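Local coordinates for glyoxalase family protein (Listeria monocytogenes, PDB 2P7Q) that catalyses the hydration of the antibiotic fosfomycin, conferring resistance to it, and binds manganese(II) together with a dihydroxypropylphosphonic acid, at residues I31-D36 / K43-L48. The protein carries 1 engineered substitution. Residues are numbered along the deposited sequence; the frame is centred on the assembly and turned at random.
Sequences IYSSGD and KEKFFL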
loop_
_atom_site.group_PDB
_atom_site.type_symbol
_atom_site.label_atom_id
_atom_site.label_comp_id
_atom_site.label_asym_id
_atom_site.label_seq_id
_atom_site.Cartn_x
_atom_site.Cartn_y
_atom_site.Cartn_z
ATOM N N ILE A 31 -13.092 -8.321 10.478
ATOM C CA ILE A 31 -12.838 -8.525 11.894
ATOM C C ILE A 31 -13.418 -7.402 12.720
ATOM O O ILE A 31 -13.442 -7.470 13.948
ATOM C CB ILE A 31 -11.323 -8.594 12.180
ATOM C CG1 ILE A 31 -10.668 -7.265 11.795
ATOM C CG2 ILE A 31 -10.688 -9.747 11.394
ATOM C CD1 ILE A 31 -9.189 -7.201 12.103
ATOM N N TYR A 32 -13.876 -6.359 12.047
ATOM C CA TYR A 32 -14.439 -5.228 12.757
ATOM C C TYR A 32 -15.317 -4.368 11.869
ATOM O O TYR A 32 -14.963 -4.066 10.730
ATOM C CB TYR A 32 -13.323 -4.366 13.350
ATOM C CG TYR A 32 -13.844 -3.075 13.917
ATOM C CD1 TYR A 32 -14.443 -3.038 15.177
ATOM C CD2 TYR A 32 -13.840 -1.910 13.154
ATOM C CE1 TYR A 32 -15.036 -1.872 15.659
ATOM C CE2 TYR A 32 -14.431 -0.741 13.627
ATOM C CZ TYR A 32 -15.029 -0.733 14.877
ATOM O OH TYR A 32 -15.655 0.403 15.322
ATOM N N SER A 33 -16.469 -3.980 12.407
ATOM C CA SER A 33 -17.422 -3.138 11.695
ATOM C C SER A 33 -17.820 -2.032 12.656
ATOM O O SER A 33 -18.055 -2.297 13.829
ATOM C CB SER A 33 -18.654 -3.954 11.297
ATOM O OG SER A 33 -19.489 -3.229 10.412
ATOM N N SER A 34 -17.871 -0.794 12.177
ATOM C CA SER A 34 -18.254 0.307 13.044
ATOM C C SER A 34 -19.706 0.106 13.459
ATOM O O SER A 34 -20.153 0.633 14.483
ATOM C CB SER A 34 -18.082 1.653 12.329
ATOM O OG SER A 34 -18.829 1.715 11.131
ATOM N N GLY A 35 -20.437 -0.667 12.659
ATOM C CA GLY A 35 -21.828 -0.949 12.962
ATOM C C GLY A 35 -21.958 -1.806 14.211
ATOM O O GLY A 35 -23.020 -1.851 14.833
ATOM N N ASP A 36 -20.872 -2.485 14.575
ATOM C CA ASP A 36 -20.829 -3.346 15.759
ATOM C C ASP A 36 -21.054 -2.516 17.018
ATOM O O ASP A 36 -20.743 -2.963 18.123
ATOM C CB ASP A 36 -19.464 -4.047 15.878
ATOM C CG ASP A 36 -19.165 -4.982 14.709
ATOM O OD1 ASP A 36 -18.004 -5.448 14.606
ATOM O OD2 ASP A 36 -20.084 -5.256 13.905
ATOM N N LYS A 43 -18.316 5.436 9.157
ATOM C CA LYS A 43 -18.686 4.104 8.742
ATOM C C LYS A 43 -17.435 3.403 8.214
ATOM O O LYS A 43 -16.846 3.832 7.223
ATOM C CB LYS A 43 -19.760 4.208 7.660
ATOM C CG LYS A 43 -20.587 2.958 7.489
ATOM C CD LYS A 43 -21.257 2.937 6.109
ATOM C CE LYS A 43 -22.771 3.168 6.187
ATOM N NZ LYS A 43 -23.326 3.220 4.785
ATOM N N GLU A 44 -17.026 2.328 8.875
ATOM C CA GLU A 44 -15.824 1.634 8.443
ATOM C C GLU A 44 -15.723 0.171 8.859
ATOM O O GLU A 44 -16.399 -0.290 9.779
ATOM C CB GLU A 44 -14.601 2.383 8.965
ATOM C CG GLU A 44 -14.591 2.527 10.475
ATOM C CD GLU A 44 -13.281 3.071 11.009
ATOM O OE1 GLU A 44 -12.850 4.156 10.570
ATOM O OE2 GLU A 44 -12.684 2.409 11.881
ATOM N N LYS A 45 -14.855 -0.553 8.164
ATOM C CA LYS A 45 -14.629 -1.962 8.450
ATOM C C LYS A 45 -13.141 -2.327 8.348
ATOM O O LYS A 45 -12.384 -1.730 7.576
ATOM C CB LYS A 45 -15.469 -2.824 7.501
ATOM C CG LYS A 45 -16.965 -2.633 7.682
ATOM C CD LYS A 45 -17.766 -3.446 6.691
ATOM C CE LYS A 45 -19.268 -3.407 7.029
ATOM N NZ LYS A 45 -20.134 -4.129 6.036
ATOM N N PHE A 46 -12.731 -3.300 9.151
ATOM C CA PHE A 46 -11.354 -3.768 9.174
ATOM C C PHE A 46 -11.318 -5.221 8.725
ATOM O O PHE A 46 -12.141 -6.029 9.155
ATOM C CB PHE A 46 -10.783 -3.706 10.594
ATOM C CG PHE A 46 -10.773 -2.333 11.204
ATOM C CD1 PHE A 46 -10.494 -2.176 12.560
ATOM C CD2 PHE A 46 -11.022 -1.199 10.432
ATOM C CE1 PHE A 46 -10.463 -0.906 13.139
ATOM C CE2 PHE A 46 -10.992 0.081 11.001
ATOM C CZ PHE A 46 -10.713 0.226 12.355
ATOM N N PHE A 47 -10.361 -5.570 7.875
ATOM C CA PHE A 47 -10.255 -6.956 7.441
ATOM C C PHE A 47 -8.822 -7.464 7.561
ATOM O O PHE A 47 -7.876 -6.690 7.718
ATOM C CB PHE A 47 -10.709 -7.113 5.985
ATOM C CG PHE A 47 -12.019 -6.457 5.676
ATOM C CD1 PHE A 47 -12.111 -5.073 5.575
ATOM C CD2 PHE A 47 -13.161 -7.226 5.456
ATOM C CE1 PHE A 47 -13.313 -4.454 5.255
ATOM C CE2 PHE A 47 -14.376 -6.618 5.133
ATOM C CZ PHE A 47 -14.453 -5.225 5.032
ATOM N N LEU A 48 -8.676 -8.780 7.515
ATOM C CA LEU A 48 -7.364 -9.406 7.535
ATOM C C LEU A 48 -7.250 -10.064 6.173
ATOM O O LEU A 48 -8.100 -10.884 5.800
ATOM C CB LEU A 48 -7.256 -10.483 8.608
ATOM C CG LEU A 48 -7.106 -10.038 10.054
ATOM C CD1 LEU A 48 -7.026 -11.273 10.932
ATOM C CD2 LEU A 48 -5.850 -9.184 10.211
#
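Tyr32 and Phe46 run alongside each other on the same face of the sheet, their ring centroids 4.6 Å apart and their planes inclined at 39°. Tyr32 CD2 rests above the Phe46 ring near its margin, 3.4 Å from Phe46 CD1. With chi1 at 171°, Tyr32 turns CG away from its backbone N and extends the ring toward Glu44, where Tyr32 CE2 comes within 4.0 Å of Glu44 OE2, ring and carboxylate planes perpendicular. Ile31 CG1 lies 3.8 Å from Phe46 CB, the two side chains running roughly perpendicular, and Ile31 CG2 packs against Leu48 CG, also at 3.8 Å. Strands 29-33 and 44-49 form an antiparallel beta hairpin at the edge of a four-stranded sheet in this glyoxalase-family fold, and Ile31 and Tyr32 together face Phe46 as a classic beta bulge. Phe46 O accepts a nearly straight bond from Ile31 N (2.8 Å) and a weak one from Tyr32 N; Phe46 N returns a bond to Tyr32 O. Beyond the bulge Ser34 clasps Glu44 twice: Ser34 N donates to Glu44 O (2.9 Å), while Glu44 N donates to Ser34 OG (3.0 Å). The two bonds hold the backbone N and O of Glu44, the probable proton acceptor, whose side chain touches the bound phosphonate. Trp53 meets Phe46 edge-to-face, and Leu124 and Leu128 of the second subunit pack on Ile31 and Tyr32, respectively.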